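Local structure of cellobiose 2-epimerase (Spirochaeta thermophila DSM 6192, 5ZIG) at residues G296-N301 with R311-W316; V284-A289 with P335-H340; R100-S105 with W146-L151. The protein probably catalyses the reversible epimerization of cellobiose to 4-O-beta-D-glucopyranosyl-D-mannose. All blocks are in the same frame, centred on the assembly; numbering follows the deposited sequence.

Contact 1: G296-N301 with R311-W316; sequences GGSLPN and RARVWW
Arg-313 folds its side chain against the side chain of Ser-298 and the backbone of Leu-299 and Pro-300, and it makes the largest single share of this contact. Beyond CB, its CG lies beside Ser-298, 3.8 Å from the CB of that serine and close to its hydroxyl. The bend at chi2 (48°) then turns CD toward the carbonyl of Leu-299, with CD to Leu-299 O at 3.6 Å. NE comes next and donates to Ser-298 OG over 2.8 Å; the bond is nearly straight at 171° and lies in the guanidinium plane. Beyond CZ, one face of the guanidinium rests on the peptide link between Leu-299 and Pro-300, with Pro-300 N 3.9 Å above its centre. NH2 lies 3.5 Å from Ser-298 O, while NH1 turns back to its own segment and gives a 2.7 Å bond to Arg-311 O. Further along, Asn-301 CG lies 4.0 Å from Val-314 CG2, and Asn-301 ND2 is held by Asp-310. A water completes the join: it donates to the carbonyls of Leu-299 and Ala-312 and accepts from Val-314 N, 2.7 Å away, at the N-cap position of helix 315-332. Gln-318 of that helix also bonds Leu-299 O. Two bonds to neutral oxygens, from NE and NH1, thus fix the rotation of a largely buried, positively charged guanidinium, with peptide atoms over its face.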
loop_
_atom_site.group_PDB
_atom_site.type_symbol
_atom_site.label_atom_id
_atom_site.label_comp_id
_atom_site.label_asym_id
_atom_site.label_seq_id
_atom_site.Cartn_x
_atom_site.Cartn_y
_atom_site.Cartn_z
ATOM N N GLY A 296 -14.562 19.045 -1.349
ATOM C CA GLY A 296 -14.886 19.343 -2.731
ATOM C C GLY A 296 -14.560 18.307 -3.786
ATOM O O GLY A 296 -14.357 18.674 -4.948
ATOM N N GLY A 297 -14.529 17.021 -3.440
ATOM C CA GLY A 297 -14.437 15.970 -4.442
ATOM C C GLY A 297 -13.108 15.248 -4.546
ATOM O O GLY A 297 -12.917 14.467 -5.489
ATOM N N SER A 298 -12.191 15.479 -3.613
ATOM C CA SER A 298 -10.886 14.833 -3.594
ATOM C C SER A 298 -10.365 14.964 -2.172
ATOM O O SER A 298 -10.851 15.792 -1.400
ATOM C CB SER A 298 -9.927 15.473 -4.603
ATOM O OG SER A 298 -9.649 16.802 -4.223
ATOM N N LEU A 299 -9.366 14.153 -1.827
ATOM C CA LEU A 299 -9.024 14.044 -0.410
ATOM C C LEU A 299 -7.751 14.790 -0.042
ATOM O O LEU A 299 -6.704 14.598 -0.680
ATOM C CB LEU A 299 -8.886 12.576 -0.014
ATOM C CG LEU A 299 -10.219 11.907 0.251
ATOM C CD1 LEU A 299 -9.969 10.605 0.999
ATOM C CD2 LEU A 299 -11.103 12.841 1.059
ATOM N N PRO A 300 -7.806 15.609 1.005
ATOM C CA PRO A 300 -6.597 16.267 1.509
ATOM C C PRO A 300 -5.619 15.254 2.086
ATOM O O PRO A 300 -5.950 14.097 2.361
ATOM C CB PRO A 300 -7.114 17.216 2.595
ATOM C CG PRO A 300 -8.544 16.814 2.858
ATOM C CD PRO A 300 -9.034 16.048 1.686
ATOM N N ASN A 301 -4.387 15.717 2.289
ATOM C CA ASN A 301 -3.338 14.769 2.629
ATOM C C ASN A 301 -3.360 14.419 4.112
ATOM O O ASN A 301 -3.373 13.237 4.478
ATOM C CB ASN A 301 -1.973 15.308 2.234
ATOM C CG ASN A 301 -0.880 14.316 2.518
ATOM O OD1 ASN A 301 -1.073 13.106 2.364
ATOM N ND2 ASN A 301 0.272 14.810 2.938
ATOM N N ARG A 311 -3.563 20.364 2.341
ATOM C CA ARG A 311 -4.600 20.154 1.347
ATOM C C ARG A 311 -4.038 19.672 0.029
ATOM O O ARG A 311 -4.771 19.615 -0.966
ATOM C CB ARG A 311 -5.419 21.432 1.170
ATOM C CG ARG A 311 -6.235 21.751 2.408
ATOM C CD ARG A 311 -6.653 23.203 2.472
ATOM N NE ARG A 311 -7.591 23.420 3.571
ATOM C CZ ARG A 311 -7.336 24.195 4.622
ATOM N NH1 ARG A 311 -6.180 24.825 4.705
ATOM N NH2 ARG A 311 -8.237 24.345 5.583
ATOM N N ALA A 312 -2.755 19.325 0.003
ATOM C CA ALA A 312 -2.194 18.675 -1.168
ATOM C C ALA A 312 -3.016 17.443 -1.519
ATOM O O ALA A 312 -3.388 16.650 -0.647
ATOM C CB ALA A 312 -0.737 18.283 -0.930
ATOM N N ARG A 313 -3.276 17.299 -2.788
ATOM C CA ARG A 313 -3.970 16.191 -3.324
ATOM C C ARG A 313 -2.899 15.264 -3.843
ATOM O O ARG A 313 -2.431 15.421 -4.911
ATOM C CB ARG A 313 -4.948 16.613 -4.409
ATOM C CG ARG A 313 -6.366 16.763 -3.956
ATOM C CD ARG A 313 -6.513 17.560 -2.717
ATOM N NE ARG A 313 -7.860 17.913 -2.438
ATOM C CZ ARG A 313 -8.255 18.730 -1.502
ATOM N NH1 ARG A 313 -7.412 19.305 -0.680
ATOM N NH2 ARG A 313 -9.520 18.979 -1.376
ATOM N N VAL A 314 -2.585 14.286 -3.012
ATOM C CA VAL A 314 -1.555 13.288 -3.222
ATOM C C VAL A 314 -2.042 12.012 -3.898
ATOM O O VAL A 314 -3.048 11.491 -3.568
ATOM C CB VAL A 314 -0.838 13.011 -1.890
ATOM C CG1 VAL A 314 0.162 11.895 -2.001
ATOM C CG2 VAL A 314 -0.173 14.256 -1.381
ATOM N N TRP A 315 -1.310 11.571 -4.874
ATOM C CA TRP A 315 -1.616 10.413 -5.669
ATOM C C TRP A 315 -2.158 9.147 -4.954
ATOM O O TRP A 315 -3.207 8.721 -5.322
ATOM C CB TRP A 315 -0.529 10.115 -6.723
ATOM C CG TRP A 315 0.323 8.968 -6.459
ATOM C CD1 TRP A 315 0.200 7.750 -6.960
ATOM C CD2 TRP A 315 1.308 8.887 -5.464
ATOM N NE1 TRP A 315 1.087 6.916 -6.419
ATOM C CE2 TRP A 315 1.794 7.601 -5.483
ATOM C CE3 TRP A 315 1.875 9.801 -4.595
ATOM C CZ2 TRP A 315 2.824 7.204 -4.662
ATOM C CZ3 TRP A 315 2.856 9.415 -3.802
ATOM C CH2 TRP A 315 3.334 8.121 -3.829
ATOM N N TRP A 316 -1.518 8.684 -3.888
ATOM C CA TRP A 316 -1.868 7.459 -3.244
ATOM C C TRP A 316 -3.120 7.579 -2.446
ATOM O O TRP A 316 -3.842 6.672 -2.360
ATOM C CB TRP A 316 -0.689 6.888 -2.441
ATOM C CG TRP A 316 -0.422 7.535 -1.184
ATOM C CD1 TRP A 316 0.373 8.563 -0.981
ATOM C CD2 TRP A 316 -0.957 7.191 0.074
ATOM N NE1 TRP A 316 0.383 8.902 0.294
ATOM C CE2 TRP A 316 -0.422 8.058 0.986
ATOM C CE3 TRP A 316 -1.833 6.217 0.522
ATOM C CZ2 TRP A 316 -0.739 8.004 2.297
ATOM C CZ3 TRP A 316 -2.135 6.168 1.831
ATOM C CH2 TRP A 316 -1.609 7.052 2.693
HETATM O O HOH W 1 -4.066 14.002 -0.796
#

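Contact 2: V284-A289 with P335-H340; sequences VMEETA and PRYLDH
Tyr-337 reaches across from helix 336-352 to helix 275-294, its side chain bridging the separation where the axes of 284-289 and 336-340 approach to 11.6 Å. The tight part lies around its ring. Met-285 bends at both chi2 (-52°) and chi3 (-47°), and this hooked shape delivers its terminal methyl to the ring, with Met-285 CE 3.5 Å from Tyr-337 CE1. Ala-289 CB touches both rings of the other segment, 3.6 Å from His-340 CD2 and 4.2 Å from Tyr-337 CE1. Helix 315-332 closes in on the same cluster, Phe-325 meeting Met-285 and the His-340 ring, and Ala-328 touching Met-285 and Tyr-337. At the phenol end the fit is looser and wetter. Glu-286 points its CB away from the other helix, yet its CG still comes within 3.7 Å of Tyr-337 OH. The hydroxyl donates to a water 2.6 Å away, and that water donates a hydrogen bond to Glu-286 OE2, so the two polar ends are linked without touching. A leucine at Tyr-337 would probably leave the Met-285 methyl with a gap beside it and deprive the water of its phenol donor. Segments 284-289 and 336-340 run with their N-to-C directions 49° apart; that their two helices pack together with one helix, 315-332, between them in sequence is consistent with the (alpha/alpha)6 barrel of this epimerase family.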
loop_
_atom_site.group_PDB
_atom_site.type_symbol
_atom_site.label_atom_id
_atom_site.label_comp_id
_atom_site.label_asym_id
_atom_site.label_seq_id
_atom_site.Cartn_x
_atom_site.Cartn_y
_atom_site.Cartn_z
ATOM N N VAL A 284 -15.780 5.035 10.254
ATOM C CA VAL A 284 -14.545 5.461 9.597
ATOM C C VAL A 284 -14.832 5.809 8.142
ATOM O O VAL A 284 -14.363 6.828 7.623
ATOM C CB VAL A 284 -13.469 4.363 9.731
ATOM C CG1 VAL A 284 -12.191 4.721 8.959
ATOM C CG2 VAL A 284 -13.133 4.128 11.189
ATOM N N MET A 285 -15.634 4.983 7.477
ATOM C CA MET A 285 -16.009 5.233 6.089
ATOM C C MET A 285 -16.874 6.480 5.953
ATOM O O MET A 285 -16.671 7.281 5.031
ATOM C CB MET A 285 -16.752 4.021 5.527
ATOM C CG MET A 285 -15.872 2.979 4.888
ATOM S SD MET A 285 -14.773 3.691 3.651
ATOM C CE MET A 285 -15.878 4.727 2.692
ATOM N N GLU A 286 -17.849 6.650 6.856
ATOM C CA GLU A 286 -18.701 7.838 6.842
ATOM C C GLU A 286 -17.893 9.111 7.070
ATOM O O GLU A 286 -18.153 10.138 6.432
ATOM C CB GLU A 286 -19.808 7.704 7.889
ATOM C CG GLU A 286 -20.974 6.883 7.406
ATOM C CD GLU A 286 -21.708 6.132 8.523
ATOM O OE1 GLU A 286 -21.148 5.965 9.640
ATOM O OE2 GLU A 286 -22.850 5.691 8.256
ATOM N N GLU A 287 -16.912 9.064 7.979
ATOM C CA GLU A 287 -16.000 10.193 8.166
ATOM C C GLU A 287 -15.271 10.551 6.873
ATOM O O GLU A 287 -15.017 11.730 6.601
ATOM C CB GLU A 287 -14.976 9.859 9.250
ATOM C CG GLU A 287 -15.528 9.792 10.649
ATOM C CD GLU A 287 -15.310 11.076 11.400
ATOM O OE1 GLU A 287 -15.315 12.144 10.746
ATOM O OE2 GLU A 287 -15.118 11.012 12.634
ATOM N N THR A 288 -14.889 9.541 6.088
ATOM C CA THR A 288 -14.126 9.772 4.865
ATOM C C THR A 288 -15.002 10.361 3.763
ATOM O O THR A 288 -14.555 11.236 3.011
ATOM C CB THR A 288 -13.492 8.459 4.397
ATOM O OG1 THR A 288 -12.557 8.002 5.378
ATOM C CG2 THR A 288 -12.786 8.629 3.042
ATOM N N ALA A 289 -16.250 9.892 3.662
ATOM C CA ALA A 289 -17.168 10.381 2.649
ATOM C C ALA A 289 -17.620 11.802 2.947
ATOM O O ALA A 289 -17.923 12.564 2.020
ATOM C CB ALA A 289 -18.375 9.444 2.549
ATOM N N PRO A 335 -25.393 3.031 -2.637
ATOM C CA PRO A 335 -24.801 3.463 -3.909
ATOM C C PRO A 335 -24.058 4.786 -3.838
ATOM O O PRO A 335 -23.244 5.060 -4.723
ATOM C CB PRO A 335 -26.022 3.563 -4.840
ATOM C CG PRO A 335 -27.008 2.638 -4.247
ATOM C CD PRO A 335 -26.843 2.819 -2.768
ATOM N N ARG A 336 -24.324 5.627 -2.839
ATOM C CA ARG A 336 -23.599 6.889 -2.737
ATOM C C ARG A 336 -22.089 6.683 -2.624
ATOM O O ARG A 336 -21.316 7.564 -3.023
ATOM C CB ARG A 336 -24.117 7.695 -1.539
ATOM C CG ARG A 336 -23.453 9.050 -1.366
ATOM C CD ARG A 336 -24.412 10.095 -0.837
ATOM N NE ARG A 336 -23.739 11.376 -0.643
ATOM C CZ ARG A 336 -23.474 12.233 -1.626
ATOM N NH1 ARG A 336 -23.836 11.945 -2.871
ATOM N NH2 ARG A 336 -22.851 13.378 -1.363
ATOM N N TYR A 337 -21.653 5.537 -2.100
ATOM C CA TYR A 337 -20.223 5.254 -2.064
ATOM C C TYR A 337 -19.657 5.126 -3.471
ATOM O O TYR A 337 -18.531 5.563 -3.734
ATOM C CB TYR A 337 -19.947 3.994 -1.248
ATOM C CG TYR A 337 -20.035 4.233 0.235
ATOM C CD1 TYR A 337 -19.212 5.156 0.864
ATOM C CD2 TYR A 337 -20.951 3.536 1.010
ATOM C CE1 TYR A 337 -19.306 5.390 2.236
ATOM C CE2 TYR A 337 -21.058 3.759 2.364
ATOM C CZ TYR A 337 -20.233 4.680 2.981
ATOM O OH TYR A 337 -20.355 4.879 4.345
ATOM N N LEU A 338 -20.442 4.575 -4.399
ATOM C CA LEU A 338 -20.017 4.514 -5.793
ATOM C C LEU A 338 -19.926 5.910 -6.411
ATOM O O LEU A 338 -19.026 6.175 -7.217
ATOM C CB LEU A 338 -20.974 3.632 -6.598
ATOM C CG LEU A 338 -21.008 2.140 -6.254
ATOM C CD1 LEU A 338 -21.974 1.369 -7.146
ATOM C CD2 LEU A 338 -19.592 1.541 -6.318
ATOM N N ASP A 339 -20.865 6.804 -6.065
ATOM C CA ASP A 339 -20.769 8.195 -6.502
ATOM C C ASP A 339 -19.416 8.778 -6.112
ATOM O O ASP A 339 -18.746 9.448 -6.914
ATOM C CB ASP A 339 -21.892 9.039 -5.878
ATOM C CG ASP A 339 -23.294 8.646 -6.364
ATOM O OD1 ASP A 339 -23.427 8.164 -7.502
ATOM O OD2 ASP A 339 -24.267 8.820 -5.600
ATOM N N HIS A 340 -19.006 8.510 -4.878
ATOM C CA HIS A 340 -17.749 9.017 -4.358
ATOM C C HIS A 340 -16.566 8.450 -5.141
ATOM O O HIS A 340 -15.734 9.203 -5.657
ATOM C CB HIS A 340 -17.678 8.691 -2.858
ATOM C CG HIS A 340 -18.668 9.469 -2.030
ATOM N ND1 HIS A 340 -19.007 10.783 -2.304
ATOM C CD2 HIS A 340 -19.386 9.122 -0.935
ATOM C CE1 HIS A 340 -19.879 11.210 -1.406
ATOM N NE2 HIS A 340 -20.123 10.222 -0.562
HETATM O O HOH W 2 -22.460 4.200 5.650
#

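Contact 3: R100-S105 with W146-L151; sequences RGFFWS and WETFDL
Arg-100 and Glu-147 supply the ionic part of this contact, a salt bridge with NH1 to OE2 at 3.0 Å. As a hydrogen bond it is weak, bent to 130° at the proton, and the guanidinium and carboxylate planes stand 83° apart, so the two groups do not pair side by side. The arginine chain bends at chi2 (-44°), which lays its CD near the same oxygen, 3.5 Å from Glu-147 OE2. The other carboxylate oxygen, OE1, takes a hydrogen bond from Tyr-95. Hydrogen bonding through water comes second: one molecule accepts from Gly-101 N and donates both to Glu-147 OE1, at 2.7 Å, and to Thr-148 OG1, tying the loop backbone to two successive helix residues. Thr-148 OG1 also bonds Leu-144 O, one turn back along its helix. The remaining contacts are van der Waals. Thr-148 OG1 sits in the plane of the Phe-102 ring, at its edge, 3.4 Å from CE1. Leu-151 CD1 presses on Gly-101 N at 3.3 Å and lies 3.8 Å from Arg-100 CB. Gly-101 has a positive phi, and a CB there would crowd that leucine methyl. The Phe-102 ring also packs on helix 119-136, at Ala-125 and Leu-129. Here the loop after helix 77-94 packs on helix 139-156, two helices on, within the (alpha/alpha)6 barrel of the family.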
loop_
_atom_site.group_PDB
_atom_site.type_symbol
_atom_site.label_atom_id
_atom_site.label_comp_id
_atom_site.label_asym_id
_atom_site.label_seq_id
_atom_site.Cartn_x
_atom_site.Cartn_y
_atom_site.Cartn_z
ATOM N N ARG A 100 19.947 -12.158 7.516
ATOM C CA ARG A 100 18.612 -12.360 6.943
ATOM C C ARG A 100 17.762 -11.093 6.982
ATOM O O ARG A 100 18.213 -10.036 7.450
ATOM C CB ARG A 100 17.895 -13.517 7.647
ATOM C CG ARG A 100 18.746 -14.783 7.751
ATOM C CD ARG A 100 19.460 -15.070 6.440
ATOM N NE ARG A 100 20.611 -15.942 6.631
ATOM C CZ ARG A 100 20.725 -17.144 6.079
ATOM N NH1 ARG A 100 19.752 -17.603 5.298
ATOM N NH2 ARG A 100 21.805 -17.883 6.305
ATOM N N GLY A 101 16.533 -11.191 6.487
ATOM C CA GLY A 101 15.754 -9.992 6.211
ATOM C C GLY A 101 16.396 -9.178 5.092
ATOM O O GLY A 101 17.353 -9.592 4.437
ATOM N N PHE A 102 15.858 -7.978 4.898
ATOM C CA PHE A 102 16.239 -7.130 3.778
ATOM C C PHE A 102 16.717 -5.774 4.279
ATOM O O PHE A 102 16.110 -5.186 5.183
ATOM C CB PHE A 102 15.052 -6.974 2.783
ATOM C CG PHE A 102 14.636 -8.282 2.156
ATOM C CD1 PHE A 102 13.801 -9.154 2.836
ATOM C CD2 PHE A 102 15.139 -8.671 0.936
ATOM C CE1 PHE A 102 13.462 -10.365 2.293
ATOM C CE2 PHE A 102 14.814 -9.884 0.403
ATOM C CZ PHE A 102 13.965 -10.731 1.082
ATOM N N PHE A 103 17.828 -5.305 3.702
ATOM C CA PHE A 103 18.306 -3.949 3.953
ATOM C C PHE A 103 17.298 -2.898 3.479
ATOM O O PHE A 103 16.531 -3.115 2.541
ATOM C CB PHE A 103 19.632 -3.700 3.227
ATOM C CG PHE A 103 20.729 -4.631 3.603
ATOM C CD1 PHE A 103 21.196 -4.681 4.906
ATOM C CD2 PHE A 103 21.331 -5.435 2.644
ATOM C CE1 PHE A 103 22.229 -5.541 5.243
ATOM C CE2 PHE A 103 22.364 -6.293 2.979
ATOM C CZ PHE A 103 22.810 -6.345 4.273
ATOM N N TRP A 104 17.353 -1.722 4.109
ATOM C CA TRP A 104 16.466 -0.609 3.781
ATOM C C TRP A 104 16.787 -0.003 2.411
ATOM O O TRP A 104 15.874 0.341 1.645
ATOM C CB TRP A 104 16.572 0.454 4.886
ATOM C CG TRP A 104 15.748 1.651 4.640
ATOM C CD1 TRP A 104 16.204 2.919 4.444
ATOM C CD2 TRP A 104 14.321 1.725 4.624
ATOM N NE1 TRP A 104 15.147 3.773 4.259
ATOM C CE2 TRP A 104 13.982 3.070 4.373
ATOM C CE3 TRP A 104 13.292 0.774 4.760
ATOM C CZ2 TRP A 104 12.663 3.504 4.252
ATOM C CZ3 TRP A 104 11.974 1.209 4.656
ATOM C CH2 TRP A 104 11.675 2.578 4.390
ATOM N N SER A 105 18.070 0.135 2.091
ATOM C CA SER A 105 18.422 0.708 0.800
ATOM C C SER A 105 19.809 0.215 0.435
ATOM O O SER A 105 20.600 -0.155 1.304
ATOM C CB SER A 105 18.395 2.237 0.824
ATOM O OG SER A 105 19.236 2.740 1.851
ATOM N N TRP A 146 8.871 -16.793 3.813
ATOM C CA TRP A 146 8.654 -17.507 5.072
ATOM C C TRP A 146 9.749 -17.203 6.082
ATOM O O TRP A 146 9.474 -17.055 7.284
ATOM C CB TRP A 146 8.586 -19.007 4.811
ATOM C CG TRP A 146 7.235 -19.499 4.442
ATOM C CD1 TRP A 146 6.903 -20.236 3.339
ATOM C CD2 TRP A 146 6.017 -19.294 5.166
ATOM N NE1 TRP A 146 5.555 -20.512 3.339
ATOM C CE2 TRP A 146 4.989 -19.941 4.449
ATOM C CE3 TRP A 146 5.693 -18.629 6.353
ATOM C CZ2 TRP A 146 3.679 -19.946 4.883
ATOM C CZ3 TRP A 146 4.391 -18.640 6.778
ATOM C CH2 TRP A 146 3.401 -19.291 6.045
ATOM N N GLU A 147 11.001 -17.130 5.613
ATOM C CA GLU A 147 12.100 -16.715 6.475
ATOM C C GLU A 147 11.849 -15.328 7.052
ATOM O O GLU A 147 12.088 -15.081 8.239
ATOM C CB GLU A 147 13.409 -16.730 5.680
ATOM C CG GLU A 147 14.687 -16.590 6.526
ATOM C CD GLU A 147 15.942 -16.470 5.677
ATOM O OE1 GLU A 147 16.033 -15.564 4.817
ATOM O OE2 GLU A 147 16.841 -17.306 5.852
ATOM N N THR A 148 11.360 -14.402 6.226
ATOM C CA THR A 148 11.172 -13.033 6.686
ATOM C C THR A 148 10.008 -12.935 7.672
ATOM O O THR A 148 10.130 -12.281 8.717
ATOM C CB THR A 148 10.959 -12.114 5.465
ATOM O OG1 THR A 148 11.928 -12.436 4.447
ATOM C CG2 THR A 148 11.093 -10.655 5.844
ATOM N N PHE A 149 8.868 -13.562 7.331
ATOM C CA PHE A 149 7.770 -13.755 8.289
ATOM C C PHE A 149 8.293 -14.251 9.635
ATOM O O PHE A 149 7.968 -13.697 10.692
ATOM C CB PHE A 149 6.770 -14.763 7.714
ATOM C CG PHE A 149 5.638 -15.139 8.655
ATOM C CD1 PHE A 149 4.554 -14.284 8.858
ATOM C CD2 PHE A 149 5.673 -16.335 9.350
ATOM C CE1 PHE A 149 3.499 -14.642 9.708
ATOM C CE2 PHE A 149 4.626 -16.695 10.214
ATOM C CZ PHE A 149 3.535 -15.845 10.386
ATOM N N ASP A 150 9.127 -15.294 9.613
ATOM C CA ASP A 150 9.634 -15.835 10.873
ATOM C C ASP A 150 10.396 -14.780 11.655
ATOM O O ASP A 150 10.312 -14.740 12.888
ATOM C CB ASP A 150 10.508 -17.064 10.613
ATOM C CG ASP A 150 9.682 -18.316 10.407
ATOM O OD1 ASP A 150 8.484 -18.280 10.766
ATOM O OD2 ASP A 150 10.213 -19.321 9.882
ATOM N N LEU A 151 11.116 -13.889 10.955
ATOM C CA LEU A 151 11.860 -12.842 11.658
ATOM C C LEU A 151 10.914 -11.818 12.257
ATOM O O LEU A 151 11.103 -11.372 13.399
ATOM C CB LEU A 151 12.833 -12.145 10.710
ATOM C CG LEU A 151 14.139 -12.833 10.318
ATOM C CD1 LEU A 151 14.808 -12.018 9.219
ATOM C CD2 LEU A 151 15.061 -12.996 11.529
HETATM O O HOH W 3 14.639 -13.225 5.192
#

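Contacts 1 and 2 lie on the same side of the chain's centre and are both largely buried; contact 3 is on the opposite side, partly buried, its centre about 33 Å from that of contact 1. Contact 1 is nested inside the loop that contact 2 closes, and Leu-299 CD1 packs 4.0 Å from Thr-288 CG2. These two involve the consecutive helices 315-332 and 336-352, whereas contact 3 uses the loop after helix 77-94 and helix 139-156. Their chemistry differs accordingly. Contact 2, helix on helix, is mainly apolar and aromatic; contact 1 joins a loop to a strand end and helix start by one direct hydrogen bond, a water and a packed guanidinium; contact 3 places a salt bridge at its exposed edge.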